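Local coordinates for protein superoxide dismutase (Acidilobus saccharovorans, PDB 4FFK) that catalyses the dismutation of superoxide to molecular oxygen and hydrogen peroxide at an iron site, at residues 82-87 with 161-166; 97-102 with 197-202; 111-116 with 210-215. All coordinates share one frame; numbering follows the deposited sequence.

Contact 1: residues 82-87 with 161-166; sequences FEFNYG and EKHNNV
Phe-84, on one side of a helix, presses its ring tightly against His-163 and Asn-164 in the loop that follows strand 155-161. CD2 of His-163 lies over one face of the phenyl ring, offset toward its rim and 3.4 Å from Phe-84 CZ, with the two ring planes 34° apart. The amide of Asn-164 approaches from another direction, OD1 reaching the ring edge 3.3 Å from Phe-84 CD1. With its CG anti to the backbone N (chi1 169°), Phe-84 carries its ring into this corner between imidazole and amide. CD2 of His-163 also faces the backbone, 3.3 Å from Phe-84 O. One turn on, Gly-87 suits its place because a CB there would come within 2.5 Å of His-163 O.

Packing is slacker at the flanks. Lys-162 CE lies 3.7 Å from Phe-84 CD1, while its ammonium group pairs with Glu-139 of the third subunit. Glu-83 only grazes Asn-164, and its carboxylate bonds to Gln-159 N of the second subunit; Asn-164 ND2 bonds to Val-166 O of that subunit. Other subunits thus close this looser side, and partly exposed Asn-165 packs on Asn-165 of the second subunit.

The loop includes a classic beta bulge, Asn-164 and Asn-165 both facing Glu-161. The contact joins the alpha-hairpin part to the C-terminal part close to the iron, with His-163 near the metal but not among its ligands. Trp-143 of strand 142-148 holds His-163 ND1, Tyr-51 of helix 37-66 meets the imidazole edge-to-face, and helix 75-97 lies against the loop just after strand 155-161.

Contact 2: residues 97-102 with 197-202; sequences LNMAPK and DSWWDL
In the iron/manganese superoxide dismutase fold, the loop leaving helix 75-97 meets helix 192-199 and the residues that follow it, and here Met-99 and Ala-100 join Leu-202 and Trp-199. The backbone makes one hydrogen bond across the contact: Ala-100 N donates to Leu-202 O at 2.7 Å, although the N-H...O angle of 137° is well short of straight. The same oxygen receives a CA-H...O contact from Met-99 CA at 3.1 Å, so two neighbouring residues close round one carbonyl.

Met-99 suits the spot because its long, flexible, apolar chain can fill the angle between an indole and a leucine. With CG anti to its own carbonyl carbon (chi1 -67°), the chain crosses the indole at about a right angle and brings SD to the edge of the five-membered ring, 3.6 Å from Trp-199 CD1. SD also lies 3.8 Å from Leu-202 CD1, roughly at right angles to its approach to the indole. Putting an alanine here would probably leave the indole edge and Leu-202 CD1 without their common sulfur partner and open a gap between them. The second methyl of Leu-202, CD2, packs near the backbone, 3.6 Å from Ala-100 O.

Toward solvent Lys-102 and Asp-201 run side by side, CE of the lysine 3.8 Å from CB of the aspartate, but NZ and OD2 stay 4.2 Å apart, too far for a salt bridge. Tyr-26 and Leu-31 also touch Met-99, while Trp-199 leans on Leu-175 and Val-177 of strand 172-178. Such an edge-on sulfur is a Met-aromatic contact, set where the helical hairpin of this family meets its C-terminal alpha/beta part.

Contact 3: residues 111-116 with 210-215; sequences GAIGDA and ARYQKA
Tyr-212 turns the flat of its ring to Ile-113 and its edge to Ala-112, at a helix-helix crossing in the C-terminal alpha/beta part of the iron/manganese superoxide dismutase fold. The segments of helix 111-121 and helix 205-216 stand nearly perpendicular, at 82°, with their axes 9.1 Å apart, so they touch at one small crossing point, and a large flat residue from one helix fits against small and branched residues from the other.

Ile-113 crosses the phenol obliquely. Its CG1 is anti to the backbone N (chi1 -166°), and the chain then bends to bring CD1 over one ring face, 4.0 Å from the centroid of Tyr-212 and 22° off the ring normal: a CH-pi contact. Ala-112 comes in near the ring plane instead, its CB 3.6 Å from Tyr-212 CE1. One turn further along, Ala-116 is small enough to let the phenol end pass obliquely, with CB 3.7 Å from Tyr-212 CZ. The methyls of both alanines are small enough to sit this close to the ring.

The Tyr-212 side chain also touches Leu-155, Tyr-148 and Leu-174, one from each of the three strands. At the outer edge Glu-209, one turn before Gln-213, accepts hydrogen bonds from Ile-113 N and from Gln-213 NE2, tying the first turn of helix 111-121 to helix 205-216. Bent at chi2, Gln-213 folds its amide back to this carboxylate, which also leaves NE2 3.2 Å from Ala-112 CB.

In the fold
Helix 75-97 connects the first two contacts: it supplies segment 82-87 of contact 1, carries the iron ligand His-92, and runs into the loop of contact 2, whose centre lies about 23 Å from that of contact 1. The side chain of His-163 in contact 1 is about 5 Å from the iron (III) ion and that of Met-99 in contact 2 about 9 Å, so contact 1 comes close to the metal and contact 2 lies farther off. The centre of contact 3 is about 25 Å from that of contact 1 and about 17 Å from that of contact 2, which it touches where Asn-98 ND2 packs 3.2 Å from Arg-211 NH1; Asp-207 bonds to both groups. Contacts 1 and 3 include hydrogen bonds to the second subunit.

Contact 1: residues 82-87 with 161-166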
loop_
_atom_site.group_PDB
_atom_site.type_symbol
_atom_site.label_atom_id
_atom_site.label_comp_id
_atom_site.label_asym_id
_atom_site.label_seq_id
_atom_site.Cartn_x
_atom_site.Cartn_y
_atom_site.Cartn_z
ATOM N N PHE A 82 10.254 -8.041 -7.300
ATOM C CA PHE A 82 10.874 -9.142 -6.640
ATOM C C PHE A 82 10.109 -9.474 -5.337
ATOM O O PHE A 82 9.812 -10.631 -5.041
ATOM C CB PHE A 82 12.335 -8.858 -6.279
ATOM C CG PHE A 82 12.893 -9.857 -5.343
ATOM C CD1 PHE A 82 13.167 -9.547 -4.009
ATOM C CD2 PHE A 82 13.039 -11.206 -5.788
ATOM C CE1 PHE A 82 13.642 -10.575 -3.142
ATOM C CE2 PHE A 82 13.488 -12.153 -4.933
ATOM C CZ PHE A 82 13.759 -11.861 -3.627
ATOM N N GLU A 83 9.818 -8.432 -4.584
ATOM C CA GLU A 83 9.327 -8.607 -3.216
ATOM C C GLU A 83 7.897 -9.134 -3.270
ATOM O O GLU A 83 7.512 -10.022 -2.420
ATOM C CB GLU A 83 9.412 -7.283 -2.477
ATOM C CG GLU A 83 10.896 -7.042 -2.204
ATOM C CD GLU A 83 11.117 -5.701 -1.662
ATOM O OE1 GLU A 83 10.630 -5.432 -0.525
ATOM O OE2 GLU A 83 11.892 -4.961 -2.278
ATOM N N PHE A 84 7.107 -8.618 -4.173
ATOM C CA PHE A 84 5.764 -9.136 -4.250
ATOM C C PHE A 84 5.796 -10.616 -4.618
ATOM O O PHE A 84 5.113 -11.448 -4.058
ATOM C CB PHE A 84 5.004 -8.452 -5.336
ATOM C CG PHE A 84 3.637 -9.125 -5.682
ATOM C CD1 PHE A 84 2.530 -8.919 -4.860
ATOM C CD2 PHE A 84 3.468 -9.931 -6.840
ATOM C CE1 PHE A 84 1.311 -9.463 -5.183
ATOM C CE2 PHE A 84 2.212 -10.457 -7.158
ATOM C CZ PHE A 84 1.118 -10.229 -6.278
ATOM N N ASN A 85 6.562 -10.897 -5.651
ATOM C CA ASN A 85 6.550 -12.299 -6.112
ATOM C C ASN A 85 7.270 -13.234 -5.228
ATOM O O ASN A 85 6.805 -14.368 -5.056
ATOM C CB ASN A 85 7.095 -12.414 -7.536
ATOM C CG ASN A 85 6.177 -11.838 -8.501
ATOM O OD1 ASN A 85 5.114 -12.408 -8.845
ATOM N ND2 ASN A 85 6.517 -10.623 -8.956
ATOM N N TYR A 86 8.365 -12.827 -4.622
ATOM C CA TYR A 86 8.968 -13.655 -3.670
ATOM C C TYR A 86 7.991 -13.875 -2.509
ATOM O O TYR A 86 7.910 -14.987 -1.996
ATOM C CB TYR A 86 10.196 -13.007 -3.091
ATOM C CG TYR A 86 10.896 -13.764 -1.958
ATOM C CD1 TYR A 86 10.562 -13.527 -0.619
ATOM C CD2 TYR A 86 11.925 -14.690 -2.238
ATOM C CE1 TYR A 86 11.217 -14.203 0.428
ATOM C CE2 TYR A 86 12.579 -15.314 -1.236
ATOM C CZ TYR A 86 12.222 -15.106 0.069
ATOM O OH TYR A 86 12.915 -15.729 1.038
ATOM N N GLY A 87 7.294 -12.803 -2.089
ATOM C CA GLY A 87 6.300 -12.987 -1.010
ATOM C C GLY A 87 5.316 -14.075 -1.450
ATOM O O GLY A 87 4.983 -14.963 -0.674
ATOM N N GLU A 161 -1.422 -7.888 3.099
ATOM C CA GLU A 161 -2.227 -7.596 1.898
ATOM C C GLU A 161 -1.354 -7.786 0.675
ATOM O O GLU A 161 -0.161 -7.621 0.770
ATOM C CB GLU A 161 -2.750 -6.180 1.966
ATOM C CG GLU A 161 -3.879 -6.058 3.008
ATOM C CD GLU A 161 -4.285 -4.619 3.173
ATOM O OE1 GLU A 161 -4.110 -3.755 2.281
ATOM O OE2 GLU A 161 -4.781 -4.351 4.260
ATOM N N LYS A 162 -1.950 -8.253 -0.418
ATOM C CA LYS A 162 -1.138 -8.862 -1.508
ATOM C C LYS A 162 -0.202 -9.874 -0.821
ATOM O O LYS A 162 -0.627 -10.595 0.088
ATOM C CB LYS A 162 -0.372 -7.740 -2.240
ATOM C CG LYS A 162 -1.304 -6.812 -2.962
ATOM C CD LYS A 162 -0.569 -5.555 -3.454
ATOM C CE LYS A 162 0.427 -5.909 -4.525
ATOM N NZ LYS A 162 1.199 -4.653 -4.974
ATOM N N HIS A 163 1.067 -9.985 -1.209
ATOM C CA HIS A 163 1.983 -10.842 -0.492
ATOM C C HIS A 163 2.981 -10.024 0.231
ATOM O O HIS A 163 3.916 -10.581 0.804
ATOM C CB HIS A 163 2.780 -11.679 -1.499
ATOM C CG HIS A 163 1.913 -12.410 -2.469
ATOM N ND1 HIS A 163 0.832 -13.179 -2.060
ATOM C CD2 HIS A 163 1.948 -12.487 -3.827
ATOM C CE1 HIS A 163 0.255 -13.716 -3.127
ATOM N NE2 HIS A 163 0.903 -13.288 -4.214
ATOM N N ASN A 164 2.829 -8.680 0.158
ATOM C CA ASN A 164 3.935 -7.860 0.590
ATOM C C ASN A 164 3.515 -6.469 0.938
ATOM O O ASN A 164 4.243 -5.538 0.638
ATOM C CB ASN A 164 5.001 -7.825 -0.523
ATOM C CG ASN A 164 4.506 -7.149 -1.802
ATOM O OD1 ASN A 164 3.326 -7.196 -2.147
ATOM N ND2 ASN A 164 5.427 -6.416 -2.463
ATOM N N ASN A 165 2.315 -6.338 1.514
ATOM C CA ASN A 165 1.897 -5.098 2.116
ATOM C C ASN A 165 1.424 -5.489 3.510
ATOM O O ASN A 165 0.958 -6.628 3.694
ATOM C CB ASN A 165 0.761 -4.465 1.402
ATOM C CG ASN A 165 1.199 -3.660 0.170
ATOM O OD1 ASN A 165 2.343 -3.287 0.050
ATOM N ND2 ASN A 165 0.222 -3.281 -0.646
ATOM N N VAL A 166 1.551 -4.522 4.409
ATOM C CA VAL A 166 1.163 -4.606 5.852
ATOM C C VAL A 166 2.174 -5.442 6.650
ATOM O O VAL A 166 2.606 -5.061 7.743
ATOM C CB VAL A 166 -0.239 -5.206 6.056
ATOM C CG1 VAL A 166 -0.607 -4.990 7.521
ATOM C CG2 VAL A 166 -1.271 -4.482 5.165
#

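Contact 2: residues 97-102 with 197-202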
loop_
_atom_site.group_PDB
_atom_site.type_symbol
_atom_site.label_atom_id
_atom_site.label_comp_id
_atom_site.label_asym_id
_atom_site.label_seq_id
_atom_site.Cartn_x
_atom_site.Cartn_y
_atom_site.Cartn_z
ATOM N N LEU A 97 2.361 -26.371 2.793
ATOM C CA LEU A 97 3.019 -27.173 3.844
ATOM C C LEU A 97 2.161 -27.221 5.094
ATOM O O LEU A 97 2.158 -28.221 5.868
ATOM C CB LEU A 97 4.407 -26.626 4.157
ATOM C CG LEU A 97 5.454 -26.840 3.049
ATOM C CD1 LEU A 97 6.699 -26.013 3.408
ATOM C CD2 LEU A 97 5.821 -28.390 2.877
ATOM N N ASN A 98 1.393 -26.173 5.291
ATOM C CA ASN A 98 0.569 -26.046 6.448
ATOM C C ASN A 98 -0.715 -26.889 6.386
ATOM O O ASN A 98 -1.480 -26.868 7.310
ATOM C CB ASN A 98 0.085 -24.600 6.576
ATOM C CG ASN A 98 1.158 -23.632 7.048
ATOM O OD1 ASN A 98 1.044 -22.426 6.783
ATOM N ND2 ASN A 98 2.164 -24.117 7.793
ATOM N N MET A 99 -0.976 -27.505 5.255
ATOM C CA MET A 99 -2.147 -28.318 5.081
ATOM C C MET A 99 -1.779 -29.811 4.925
ATOM O O MET A 99 -0.627 -30.188 4.595
ATOM C CB MET A 99 -2.959 -27.834 3.918
ATOM C CG MET A 99 -3.545 -26.437 4.235
ATOM S SD MET A 99 -4.583 -25.861 2.954
ATOM C CE MET A 99 -3.460 -25.675 1.525
ATOM N N ALA A 100 -2.759 -30.642 5.217
ATOM C CA ALA A 100 -2.563 -32.090 5.151
ATOM C C ALA A 100 -3.922 -32.673 4.826
ATOM O O ALA A 100 -4.948 -32.114 5.239
ATOM C CB ALA A 100 -2.018 -32.644 6.490
ATOM N N PRO A 101 -3.935 -33.799 4.086
ATOM C CA PRO A 101 -5.170 -34.497 3.705
ATOM C C PRO A 101 -6.254 -34.390 4.766
ATOM O O PRO A 101 -5.942 -34.444 5.993
ATOM C CB PRO A 101 -4.701 -35.937 3.573
ATOM C CG PRO A 101 -3.358 -35.787 2.986
ATOM C CD PRO A 101 -2.751 -34.593 3.715
ATOM N N LYS A 102 -7.500 -34.233 4.302
ATOM C CA LYS A 102 -8.645 -33.977 5.180
ATOM C C LYS A 102 -8.667 -34.956 6.350
ATOM O O LYS A 102 -9.068 -34.608 7.471
ATOM C CB LYS A 102 -9.964 -34.090 4.399
ATOM C CG LYS A 102 -11.094 -33.187 4.937
ATOM C CD LYS A 102 -11.979 -33.786 6.033
ATOM C CE LYS A 102 -12.399 -32.676 7.004
ATOM N NZ LYS A 102 -13.657 -32.924 7.761
ATOM N N ASP A 197 -13.177 -21.005 7.588
ATOM C CA ASP A 197 -13.772 -21.907 8.613
ATOM C C ASP A 197 -13.415 -23.348 8.343
ATOM O O ASP A 197 -13.014 -24.064 9.267
ATOM C CB ASP A 197 -15.297 -21.740 8.634
ATOM C CG ASP A 197 -15.732 -20.481 9.311
ATOM O OD1 ASP A 197 -14.892 -19.787 9.929
ATOM O OD2 ASP A 197 -16.946 -20.175 9.258
ATOM N N SER A 198 -13.500 -23.790 7.086
ATOM C CA SER A 198 -13.191 -25.179 6.752
ATOM C C SER A 198 -11.706 -25.446 6.688
ATOM O O SER A 198 -11.237 -26.542 6.947
ATOM C CB SER A 198 -13.811 -25.605 5.407
ATOM O OG SER A 198 -15.070 -25.025 5.184
ATOM N N TRP A 199 -10.947 -24.410 6.325
ATOM C CA TRP A 199 -9.520 -24.570 6.192
ATOM C C TRP A 199 -8.895 -25.072 7.482
ATOM O O TRP A 199 -7.944 -25.834 7.449
ATOM C CB TRP A 199 -8.924 -23.218 5.724
ATOM C CG TRP A 199 -7.426 -23.127 5.885
ATOM C CD1 TRP A 199 -6.454 -23.548 4.992
ATOM C CD2 TRP A 199 -6.741 -22.532 6.971
ATOM N NE1 TRP A 199 -5.214 -23.277 5.515
ATOM C CE2 TRP A 199 -5.362 -22.641 6.713
ATOM C CE3 TRP A 199 -7.157 -21.928 8.165
ATOM C CZ2 TRP A 199 -4.362 -22.157 7.615
ATOM C CZ3 TRP A 199 -6.179 -21.479 9.063
ATOM C CH2 TRP A 199 -4.784 -21.583 8.766
ATOM N N TRP A 200 -9.487 -24.721 8.619
ATOM C CA TRP A 200 -9.066 -25.275 9.921
ATOM C C TRP A 200 -8.882 -26.769 9.930
ATOM O O TRP A 200 -7.961 -27.278 10.589
ATOM C CB TRP A 200 -10.007 -24.844 11.051
ATOM C CG TRP A 200 -9.901 -23.356 11.315
ATOM C CD1 TRP A 200 -10.684 -22.405 10.807
ATOM C CD2 TRP A 200 -8.872 -22.682 12.046
ATOM N NE1 TRP A 200 -10.276 -21.164 11.225
ATOM C CE2 TRP A 200 -9.135 -21.307 11.956
ATOM C CE3 TRP A 200 -7.722 -23.106 12.707
ATOM C CZ2 TRP A 200 -8.325 -20.356 12.560
ATOM C CZ3 TRP A 200 -6.927 -22.159 13.337
ATOM C CH2 TRP A 200 -7.233 -20.813 13.251
ATOM N N ASP A 201 -9.720 -27.463 9.168
ATOM C CA ASP A 201 -9.686 -28.943 9.138
ATOM C C ASP A 201 -8.564 -29.520 8.312
ATOM O O ASP A 201 -8.386 -30.746 8.262
ATOM C CB ASP A 201 -11.013 -29.487 8.625
ATOM C CG ASP A 201 -12.163 -29.090 9.526
ATOM O OD1 ASP A 201 -11.905 -28.936 10.724
ATOM O OD2 ASP A 201 -13.289 -28.894 9.043
ATOM N N LEU A 202 -7.836 -28.645 7.611
ATOM C CA LEU A 202 -6.722 -29.089 6.802
ATOM C C LEU A 202 -5.398 -28.832 7.458
ATOM O O LEU A 202 -4.360 -29.287 6.973
ATOM C CB LEU A 202 -6.761 -28.357 5.471
ATOM C CG LEU A 202 -7.918 -28.704 4.542
ATOM C CD1 LEU A 202 -7.689 -28.056 3.237
ATOM C CD2 LEU A 202 -7.932 -30.249 4.360
#

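Contact 3: residues 111-116 with 210-215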
loop_
_atom_site.group_PDB
_atom_site.type_symbol
_atom_site.label_atom_id
_atom_site.label_comp_id
_atom_site.label_asym_id
_atom_site.label_seq_id
_atom_site.Cartn_x
_atom_site.Cartn_y
_atom_site.Cartn_z
ATOM N N GLY A 111 1.560 -30.236 21.604
ATOM C CA GLY A 111 2.987 -29.880 21.573
ATOM C C GLY A 111 3.231 -28.424 21.979
ATOM O O GLY A 111 2.350 -27.773 22.586
ATOM N N ALA A 112 4.416 -27.908 21.646
ATOM C CA ALA A 112 4.806 -26.578 22.096
ATOM C C ALA A 112 3.845 -25.534 21.466
ATOM O O ALA A 112 3.404 -24.579 22.139
ATOM C CB ALA A 112 6.259 -26.297 21.748
ATOM N N ILE A 113 3.474 -25.777 20.204
ATOM C CA ILE A 113 2.613 -24.819 19.473
ATOM C C ILE A 113 1.244 -24.667 20.122
ATOM O O ILE A 113 0.810 -23.566 20.356
ATOM C CB ILE A 113 2.539 -25.086 17.910
ATOM C CG1 ILE A 113 1.937 -23.865 17.191
ATOM C CG2 ILE A 113 1.746 -26.312 17.541
ATOM C CD1 ILE A 113 2.706 -22.657 17.351
ATOM N N GLY A 114 0.607 -25.789 20.476
ATOM C CA GLY A 114 -0.647 -25.760 21.154
ATOM C C GLY A 114 -0.544 -24.994 22.445
ATOM O O GLY A 114 -1.414 -24.205 22.771
ATOM N N ASP A 115 0.520 -25.253 23.204
ATOM C CA ASP A 115 0.746 -24.535 24.460
ATOM C C ASP A 115 1.022 -23.051 24.221
ATOM O O ASP A 115 0.544 -22.158 24.951
ATOM C CB ASP A 115 1.937 -25.164 25.178
ATOM C CG ASP A 115 1.601 -26.531 25.782
ATOM O OD1 ASP A 115 0.417 -26.768 26.107
ATOM O OD2 ASP A 115 2.534 -27.329 25.917
ATOM N N ALA A 116 1.825 -22.791 23.200
ATOM C CA ALA A 116 2.121 -21.402 22.842
ATOM C C ALA A 116 0.823 -20.661 22.475
ATOM O O ALA A 116 0.580 -19.547 22.921
ATOM C CB ALA A 116 3.120 -21.379 21.727
ATOM N N ALA A 210 6.695 -28.076 13.820
ATOM C CA ALA A 210 8.090 -28.255 13.405
ATOM C C ALA A 210 8.677 -26.890 13.050
ATOM O O ALA A 210 9.831 -26.587 13.359
ATOM C CB ALA A 210 8.207 -29.189 12.211
ATOM N N ARG A 211 7.860 -26.065 12.394
ATOM C CA ARG A 211 8.336 -24.727 12.025
ATOM C C ARG A 211 8.547 -23.895 13.277
ATOM O O ARG A 211 9.519 -23.181 13.399
ATOM C CB ARG A 211 7.345 -24.040 11.093
ATOM C CG ARG A 211 7.907 -22.732 10.482
ATOM C CD ARG A 211 7.225 -22.349 9.136
ATOM N NE ARG A 211 7.320 -23.403 8.111
ATOM C CZ ARG A 211 6.372 -24.338 7.922
ATOM N NH1 ARG A 211 5.273 -24.346 8.682
ATOM N NH2 ARG A 211 6.526 -25.253 6.994
ATOM N N TYR A 212 7.635 -24.011 14.216
ATOM C CA TYR A 212 7.717 -23.274 15.429
ATOM C C TYR A 212 8.944 -23.704 16.232
ATOM O O TYR A 212 9.613 -22.861 16.812
ATOM C CB TYR A 212 6.446 -23.478 16.208
ATOM C CG TYR A 212 6.436 -22.909 17.576
ATOM C CD1 TYR A 212 6.160 -23.712 18.668
ATOM C CD2 TYR A 212 6.682 -21.562 17.801
ATOM C CE1 TYR A 212 6.130 -23.181 19.943
ATOM C CE2 TYR A 212 6.651 -21.031 19.035
ATOM C CZ TYR A 212 6.380 -21.851 20.116
ATOM O OH TYR A 212 6.351 -21.301 21.342
ATOM N N GLN A 213 9.240 -25.013 16.229
ATOM C CA GLN A 213 10.467 -25.487 16.889
ATOM C C GLN A 213 11.697 -24.831 16.277
ATOM O O GLN A 213 12.525 -24.314 17.029
ATOM C CB GLN A 213 10.588 -27.023 16.882
ATOM C CG GLN A 213 9.558 -27.696 17.781
ATOM C CD GLN A 213 9.754 -27.389 19.257
ATOM O OE1 GLN A 213 10.833 -27.001 19.688
ATOM N NE2 GLN A 213 8.698 -27.551 20.039
ATOM N N LYS A 214 11.796 -24.871 14.944
ATOM C CA LYS A 214 12.848 -24.169 14.188
ATOM C C LYS A 214 12.905 -22.690 14.538
ATOM O O LYS A 214 13.992 -22.147 14.751
ATOM C CB LYS A 214 12.656 -24.295 12.682
ATOM C CG LYS A 214 13.311 -25.469 12.012
ATOM C CD LYS A 214 12.273 -26.494 11.620
ATOM C CE LYS A 214 12.039 -26.543 10.127
ATOM N NZ LYS A 214 13.123 -27.308 9.483
ATOM N N ALA A 215 11.746 -22.034 14.585
ATOM C CA ALA A 215 11.678 -20.603 14.943
ATOM C C ALA A 215 12.238 -20.329 16.330
ATOM O O ALA A 215 13.002 -19.380 16.530
ATOM C CB ALA A 215 10.253 -20.069 14.845
#